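Local atomic coordinates of ribosome hibernation protein YHBH (Vibrio cholerae serotype O1, PDB entry 4HEI), a protein that probably inhibits translation in stationary phase by binding the small ribosomal subunit, associating with 100S dimers of 70S ribosomes. Residues L54-A65 with L77-H88. Residues are numbered along the deposited sequence; the frame is centred on the assembly and turned at random.
Sequences LHVNQAEIHAHA and LVDKLVRQLNKH. With 3CO (cobalt (III) ion), chain C; 3CO (cobalt (III) ion), chain D.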
ATOM      1  N   LEU A  54      -6.927  -1.804   1.487  1.00 16.69           N
ATOM      2  CA  LEU A  54      -6.963  -1.832   2.939  1.00 17.44           C
ATOM      3  C   LEU A  54      -8.405  -2.070   3.376  1.00 18.53           C
ATOM      4  O   LEU A  54      -9.325  -1.371   2.941  1.00 18.95           O
ATOM      5  CB  LEU A  54      -6.472  -0.504   3.520  1.00 20.89           C
ATOM      6  CG  LEU A  54      -5.182   0.142   3.002  1.00 23.57           C
ATOM      7  CD1 LEU A  54      -4.778   1.267   3.951  1.00 23.26           C
ATOM      8  CD2 LEU A  54      -4.076  -0.881   2.891  1.00 24.43           C
ATOM      9  N   HIS A  55      -8.599  -3.073   4.218  1.00 16.89           N
ATOM     10  CA  HIS A  55      -9.925  -3.391   4.720  1.00 20.07           C
ATOM     11  C   HIS A  55     -10.020  -2.818   6.125  1.00 20.47           C
ATOM     12  O   HIS A  55      -9.401  -3.325   7.061  1.00 22.23           O
ATOM     13  CB  HIS A  55     -10.112  -4.902   4.709  1.00 15.89           C
ATOM     14  CG  HIS A  55      -9.969  -5.512   3.344  1.00 19.27           C
ATOM     15  ND1 HIS A  55     -11.050  -5.813   2.542  1.00 16.08           N
ATOM     16  CD2 HIS A  55      -8.866  -5.826   2.622  1.00 17.47           C
ATOM     17  CE1 HIS A  55     -10.619  -6.285   1.384  1.00 18.65           C
ATOM     18  NE2 HIS A  55      -9.297  -6.302   1.407  1.00 21.06           N
ATOM     19  N   VAL A  56     -10.787  -1.742   6.247  1.00 22.12           N
ATOM     20  CA  VAL A  56     -10.969  -1.050   7.516  1.00 27.35           C
ATOM     21  C   VAL A  56     -12.401  -1.235   8.003  1.00 30.10           C
ATOM     22  O   VAL A  56     -13.239  -1.797   7.297  1.00 30.44           O
ATOM     23  CB  VAL A  56     -10.678   0.461   7.360  1.00 26.98           C
ATOM     24  CG1 VAL A  56      -9.276   0.668   6.802  1.00 27.28           C
ATOM     25  CG2 VAL A  56     -11.703   1.096   6.434  1.00 28.16           C
ATOM     26  N   ASN A  57     -12.685  -0.762   9.211  1.00 33.59           N
ATOM     27  CA  ASN A  57     -14.025  -0.902   9.762  1.00 36.48           C
ATOM     28  C   ASN A  57     -15.122  -0.339   8.860  1.00 36.74           C
ATOM     29  O   ASN A  57     -15.223   0.871   8.649  1.00 36.75           O
ATOM     30  CB  ASN A  57     -14.091  -0.260  11.151  1.00 40.32           C
ATOM     31  CG  ASN A  57     -13.573  -1.185  12.245  1.00 43.00           C
ATOM     32  OD1 ASN A  57     -12.462  -1.711  12.157  1.00 46.01           O
ATOM     33  ND2 ASN A  57     -14.383  -1.390  13.279  1.00 44.72           N
ATOM     34  N   GLN A  58     -15.928  -1.246   8.315  1.00 37.09           N
ATOM     35  CA  GLN A  58     -17.046  -0.898   7.445  1.00 37.91           C
ATOM     36  C   GLN A  58     -16.672  -0.217   6.130  1.00 35.74           C
ATOM     37  O   GLN A  58     -17.479   0.524   5.568  1.00 36.13           O
ATOM     38  CB  GLN A  58     -18.037  -0.013   8.203  1.00 42.06           C
ATOM     39  CG  GLN A  58     -18.547  -0.626   9.493  1.00 47.03           C
ATOM     40  CD  GLN A  58     -19.472   0.304  10.250  1.00 50.18           C
ATOM     41  OE1 GLN A  58     -19.115   1.444  10.548  1.00 52.92           O
ATOM     42  NE2 GLN A  58     -20.669  -0.181  10.569  1.00 51.70           N
ATOM     43  N   ALA A  59     -15.464  -0.461   5.629  1.00 31.37           N
ATOM     44  CA  ALA A  59     -15.065   0.151   4.369  1.00 26.83           C
ATOM     45  C   ALA A  59     -13.762  -0.389   3.794  1.00 23.56           C
ATOM     46  O   ALA A  59     -13.034  -1.128   4.446  1.00 21.91           O
ATOM     47  CB  ALA A  59     -14.967   1.662   4.536  1.00 28.72           C
ATOM     48  N   GLU A  60     -13.499  -0.012   2.550  1.00 19.99           N
ATOM     49  CA  GLU A  60     -12.288  -0.406   1.851  1.00 21.20           C
ATOM     50  C   GLU A  60     -11.625   0.821   1.288  1.00 19.83           C
ATOM     51  O   GLU A  60     -12.293   1.756   0.846  1.00 21.46           O
ATOM     52  CB  GLU A  60     -12.587  -1.336   0.679  1.00 21.50           C
ATOM     53  CG  GLU A  60     -12.728  -2.786   1.020  1.00 24.36           C
ATOM     54  CD  GLU A  60     -12.947  -3.613  -0.230  1.00 22.89           C
ATOM     55  OE1 GLU A  60     -13.801  -3.224  -1.049  1.00 25.40           O
ATOM     56  OE2 GLU A  60     -12.266  -4.641  -0.396  1.00 25.86           O
ATOM     57  N   ILE A  61     -10.303   0.795   1.298  1.00 18.36           N
ATOM     58  CA  ILE A  61      -9.487   1.861   0.761  1.00 18.09           C
ATOM     59  C   ILE A  61      -8.647   1.164  -0.299  1.00 17.77           C
ATOM     60  O   ILE A  61      -7.972   0.163  -0.015  1.00 18.69           O
ATOM     61  CB  ILE A  61      -8.568   2.469   1.841  1.00 20.79           C
ATOM     62  CG1 ILE A  61      -9.422   3.091   2.952  1.00 25.13           C
ATOM     63  CG2 ILE A  61      -7.642   3.511   1.218  1.00 17.05           C
ATOM     64  CD1 ILE A  61     -10.329   4.205   2.476  1.00 28.15           C
ATOM     65  N   HIS A  62      -8.712   1.674  -1.522  1.00 16.43           N
ATOM     66  CA  HIS A  62      -7.973   1.072  -2.620  1.00 14.98           C
ATOM     67  C   HIS A  62      -7.300   2.129  -3.480  1.00 15.88           C
ATOM     68  O   HIS A  62      -7.856   3.206  -3.712  1.00 16.30           O
ATOM     69  CB  HIS A  62      -8.927   0.203  -3.470  1.00 15.37           C
ATOM     70  CG  HIS A  62      -8.350  -0.249  -4.780  1.00 14.90           C
ATOM     71  ND1 HIS A  62      -8.405   0.521  -5.921  1.00 18.09           N
ATOM     72  CD2 HIS A  62      -7.692  -1.381  -5.124  1.00 15.52           C
ATOM     73  CE1 HIS A  62      -7.804  -0.115  -6.911  1.00 16.24           C
ATOM     74  NE2 HIS A  62      -7.362  -1.272  -6.455  1.00 14.65           N
ATOM     75  N   ALA A  63      -6.089   1.821  -3.920  1.00 16.26           N
ATOM     76  CA  ALA A  63      -5.345   2.721  -4.783  1.00 17.16           C
ATOM     77  C   ALA A  63      -4.167   2.032  -5.450  1.00 15.96           C
ATOM     78  O   ALA A  63      -3.679   1.011  -4.973  1.00 14.67           O
ATOM     79  CB  ALA A  63      -4.855   3.917  -3.979  1.00 18.32           C
ATOM     80  N   HIS A  64      -3.734   2.602  -6.569  1.00 16.36           N
ATOM     81  CA  HIS A  64      -2.588   2.121  -7.323  1.00 15.69           C
ATOM     82  C   HIS A  64      -1.719   3.352  -7.557  1.00 16.37           C
ATOM     83  O   HIS A  64      -2.223   4.479  -7.575  1.00 17.38           O
ATOM     84  CB  HIS A  64      -2.980   1.600  -8.712  1.00 14.53           C
ATOM     85  CG  HIS A  64      -3.791   0.344  -8.702  1.00 18.20           C
ATOM     86  ND1 HIS A  64      -4.053  -0.368  -9.852  1.00 17.79           N
ATOM     87  CD2 HIS A  64      -4.413  -0.319  -7.698  1.00 17.64           C
ATOM     88  CE1 HIS A  64      -4.802  -1.414  -9.558  1.00 17.84           C
ATOM     89  NE2 HIS A  64      -5.035  -1.407  -8.258  1.00 19.04           N
ATOM     90  N   ALA A  65      -0.429   3.124  -7.763  1.00 18.35           N
ATOM     91  CA  ALA A  65       0.517   4.196  -8.057  1.00 19.01           C
ATOM     92  C   ALA A  65       1.620   3.563  -8.897  1.00 20.91           C
ATOM     93  O   ALA A  65       1.956   2.391  -8.705  1.00 19.94           O
ATOM     94  CB  ALA A  65       1.091   4.782  -6.761  1.00 17.88           C
ATOM     95  N   LEU A  77       1.978   5.456  -3.599  1.00 19.89           N
ATOM     96  CA  LEU A  77       0.800   4.678  -3.228  1.00 18.67           C
ATOM     97  C   LEU A  77       0.360   5.033  -1.814  1.00 19.92           C
ATOM     98  O   LEU A  77      -0.811   5.294  -1.572  1.00 17.88           O
ATOM     99  CB  LEU A  77       1.098   3.175  -3.298  1.00 19.12           C
ATOM    100  CG  LEU A  77       0.034   2.244  -2.699  1.00 18.22           C
ATOM    101  CD1 LEU A  77      -1.300   2.446  -3.411  1.00 18.84           C
ATOM    102  CD2 LEU A  77       0.494   0.790  -2.831  1.00 19.38           C
ATOM    103  N   VAL A  78       1.305   5.028  -0.879  1.00 19.58           N
ATOM    104  CA  VAL A  78       0.980   5.344   0.503  1.00 22.07           C
ATOM    105  C   VAL A  78       0.380   6.743   0.632  1.00 23.39           C
ATOM    106  O   VAL A  78      -0.574   6.943   1.383  1.00 22.88           O
ATOM    107  CB  VAL A  78       2.219   5.205   1.406  1.00 24.82           C
ATOM    108  CG1 VAL A  78       1.906   5.689   2.817  1.00 24.04           C
ATOM    109  CG2 VAL A  78       2.647   3.748   1.434  1.00 21.99           C
ATOM    110  N   ASP A  79       0.925   7.706  -0.100  1.00 25.01           N
ATOM    111  CA  ASP A  79       0.377   9.054  -0.043  1.00 27.03           C
ATOM    112  C   ASP A  79      -1.086   9.054  -0.477  1.00 26.75           C
ATOM    113  O   ASP A  79      -1.900   9.778   0.092  1.00 26.83           O
ATOM    114  CB  ASP A  79       1.187  10.020  -0.915  1.00 28.86           C
ATOM    115  CG  ASP A  79       2.494  10.438  -0.259  1.00 32.31           C
ATOM    116  OD1 ASP A  79       2.496  10.641   0.970  1.00 34.62           O
ATOM    117  OD2 ASP A  79       3.516  10.577  -0.965  1.00 35.29           O
ATOM    118  N   LYS A  80      -1.425   8.235  -1.471  1.00 25.66           N
ATOM    119  CA  LYS A  80      -2.810   8.155  -1.936  1.00 25.09           C
ATOM    120  C   LYS A  80      -3.692   7.492  -0.875  1.00 22.85           C
ATOM    121  O   LYS A  80      -4.816   7.927  -0.629  1.00 23.54           O
ATOM    122  CB  LYS A  80      -2.907   7.355  -3.238  1.00 25.10           C
ATOM    123  CG  LYS A  80      -2.225   7.990  -4.436  1.00 27.73           C
ATOM    124  CD  LYS A  80      -2.566   7.228  -5.713  1.00 28.42           C
ATOM    125  CE  LYS A  80      -1.839   7.802  -6.917  1.00 29.80           C
ATOM    126  NZ  LYS A  80      -2.246   7.112  -8.176  1.00 31.35           N
ATOM    127  N   LEU A  81      -3.176   6.437  -0.250  1.00 22.17           N
ATOM    128  CA  LEU A  81      -3.924   5.725   0.782  1.00 22.17           C
ATOM    129  C   LEU A  81      -4.175   6.625   1.989  1.00 21.53           C
ATOM    130  O   LEU A  81      -5.270   6.641   2.541  1.00 22.44           O
ATOM    131  CB  LEU A  81      -3.157   4.472   1.226  1.00 20.99           C
ATOM    132  CG  LEU A  81      -2.939   3.382   0.173  1.00 18.72           C
ATOM    133  CD1 LEU A  81      -2.064   2.284   0.763  1.00 20.95           C
ATOM    134  CD2 LEU A  81      -4.283   2.814  -0.268  1.00 20.64           C
ATOM    135  N   VAL A  82      -3.155   7.378   2.390  1.00 23.61           N
ATOM    136  CA  VAL A  82      -3.283   8.284   3.530  1.00 25.03           C
ATOM    137  C   VAL A  82      -4.375   9.323   3.279  1.00 25.32           C
ATOM    138  O   VAL A  82      -5.171   9.613   4.173  1.00 25.64           O
ATOM    139  CB  VAL A  82      -1.944   9.008   3.832  1.00 26.82           C
ATOM    140  CG1 VAL A  82      -2.144  10.055   4.927  1.00 27.72           C
ATOM    141  CG2 VAL A  82      -0.901   8.001   4.273  1.00 28.30           C
ATOM    142  N   ARG A  83      -4.424   9.881   2.068  1.00 26.19           N
ATOM    143  CA  ARG A  83      -5.449  10.872   1.730  1.00 27.27           C
ATOM    144  C   ARG A  83      -6.825  10.251   1.907  1.00 27.95           C
ATOM    145  O   ARG A  83      -7.713  10.839   2.526  1.00 27.54           O
ATOM    146  CB  ARG A  83      -5.321  11.346   0.276  1.00 30.36           C
ATOM    147  CG  ARG A  83      -4.037  12.074  -0.057  1.00 35.89           C
ATOM    148  CD  ARG A  83      -4.221  12.963  -1.288  1.00 39.64           C
ATOM    149  NE  ARG A  83      -2.968  13.590  -1.692  1.00 44.27           N
ATOM    150  CZ  ARG A  83      -2.024  12.988  -2.411  1.00 45.62           C
ATOM    151  NH1 ARG A  83      -2.191  11.736  -2.819  1.00 45.85           N
ATOM    152  NH2 ARG A  83      -0.905  13.634  -2.708  1.00 46.42           N
ATOM    153  N   GLN A  84      -7.004   9.057   1.354  1.00 25.67           N
ATOM    154  CA  GLN A  84      -8.285   8.374   1.459  1.00 27.16           C
ATOM    155  C   GLN A  84      -8.615   7.971   2.894  1.00 26.29           C
ATOM    156  O   GLN A  84      -9.774   8.008   3.302  1.00 27.17           O
ATOM    157  CB  GLN A  84      -8.302   7.144   0.554  1.00 28.27           C
ATOM    158  CG  GLN A  84      -8.211   7.474  -0.924  1.00 34.08           C
ATOM    159  CD  GLN A  84      -8.306   6.240  -1.798  1.00 35.46           C
ATOM    160  OE1 GLN A  84      -9.291   5.501  -1.749  1.00 38.90           O
ATOM    161  NE2 GLN A  84      -7.278   6.010  -2.602  1.00 36.53           N
ATOM    162  N   LEU A  85      -7.598   7.574   3.655  1.00 25.31           N
ATOM    163  CA  LEU A  85      -7.806   7.185   5.049  1.00 27.03           C
ATOM    164  C   LEU A  85      -8.227   8.381   5.901  1.00 29.46           C
ATOM    165  O   LEU A  85      -9.068   8.252   6.794  1.00 29.58           O
ATOM    166  CB  LEU A  85      -6.530   6.559   5.618  1.00 25.41           C
ATOM    167  CG  LEU A  85      -6.280   5.099   5.217  1.00 25.89           C
ATOM    168  CD1 LEU A  85      -4.839   4.715   5.560  1.00 23.76           C
ATOM    169  CD2 LEU A  85      -7.272   4.188   5.932  1.00 25.23           C
ATOM    170  N   ASN A  86      -7.641   9.542   5.625  1.00 31.53           N
ATOM    171  CA  ASN A  86      -7.983  10.753   6.362  1.00 34.26           C
ATOM    172  C   ASN A  86      -9.434  11.125   6.086  1.00 37.36           C
ATOM    173  O   ASN A  86     -10.180  11.460   7.004  1.00 37.19           O
ATOM    174  CB  ASN A  86      -7.042  11.891   5.970  1.00 32.90           C
ATOM    175  CG  ASN A  86      -5.735  11.844   6.729  1.00 33.26           C
ATOM    176  OD1 ASN A  86      -4.694  12.265   6.227  1.00 35.57           O
ATOM    177  ND2 ASN A  86      -5.786  11.339   7.959  1.00 32.96           N
ATOM    178  N   LYS A  87      -9.849  11.012   4.828  1.00 40.54           N
ATOM    179  CA  LYS A  87     -11.229  11.316   4.465  1.00 44.72           C
ATOM    180  C   LYS A  87     -12.168  10.325   5.153  1.00 46.92           C
ATOM    181  O   LYS A  87     -13.162  10.717   5.763  1.00 47.46           O
ATOM    182  CB  LYS A  87     -11.408  11.241   2.946  1.00 45.79           C
ATOM    183  CG  LYS A  87     -10.538  12.224   2.179  1.00 48.17           C
ATOM    184  CD  LYS A  87     -10.783  12.144   0.677  1.00 51.11           C
ATOM    185  CE  LYS A  87      -9.901  13.136  -0.075  1.00 53.81           C
ATOM    186  NZ  LYS A  87     -10.110  13.097  -1.553  1.00 55.49           N
ATOM    187  N   HIS A  88     -11.847   9.040   5.064  1.00 48.93           N
ATOM    188  CA  HIS A  88     -12.674   8.018   5.695  1.00 51.39           C
ATOM    189  C   HIS A  88     -12.680   8.159   7.215  1.00 52.90           C
ATOM    190  O   HIS A  88     -13.672   7.845   7.874  1.00 52.49           O
ATOM    191  CB  HIS A  88     -12.180   6.622   5.315  1.00 52.38           C
ATOM    192  CG  HIS A  88     -12.820   5.525   6.107  1.00 53.14           C
ATOM    193  ND1 HIS A  88     -12.474   5.254   7.413  1.00 53.65           N
ATOM    194  CD2 HIS A  88     -13.814   4.662   5.794  1.00 53.21           C
ATOM    195  CE1 HIS A  88     -13.229   4.271   7.871  1.00 53.46           C
ATOM    196  NE2 HIS A  88     -14.051   3.894   6.909  1.00 53.89           N
TER
HETATM  197 CO   3CO C 102      -6.229  -2.681  -7.469  1.00 14.78          CO
HETATM  198 CO   3CO D 101     -12.963  -6.358   2.868  1.00 18.73          CO
HETATM  199  O   HOH W   1     -11.823   3.882  -1.115  1.00 75.43           O
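Ile61 of edge strand 59-67 meets Leu81, Gln84 and Leu85 of helix 70-91, and Ala63 meets Leu81 and Gln84; residues 77-88 of the helix run roughly antiparallel to strand residues 59-65 (154°) on one face of the sheet in this beta-alpha-beta-beta-beta-alpha fold. Branched Ile61 reaches leucines one helical turn apart: CG2 lies 3.7 Å from Leu81 CD2, while CG1 meets Leu85 CD2. Alanine suits position 63, where its small CB sits among Leu77, Lys80, Leu81 and Gln84. From the adjoining strand, Leu54 CD1 touches Leu85 CD1 at 3.8 Å, the two side chains crossing at about a right angle; Phe24 of helix 14-27 packs against Leu54 and Leu81.

At the hairpin end, the His88 ring reaches the sheet because its CG is anti to the backbone N (chi1 170°). Val56 CG2 covers one face in a CH-pi contact, 4.0 Å from the ring centroid, and Ala59 CB lies 3.4 Å from His88 NE2.

Along the sheet's edge, long polar side chains serve strand carbonyls that have no strand beyond them in this chain. Gln84 NE2 donates to His62 O from above the carbonyl plane, and a water links Gln84 OE1 to Glu60 O. On the other face, alternation turns His62 and His64 toward a shared cobalt ion. Extended beyond CG, Lys80 brings NZ to His64 O at 2.7 Å, in the carbonyl plane.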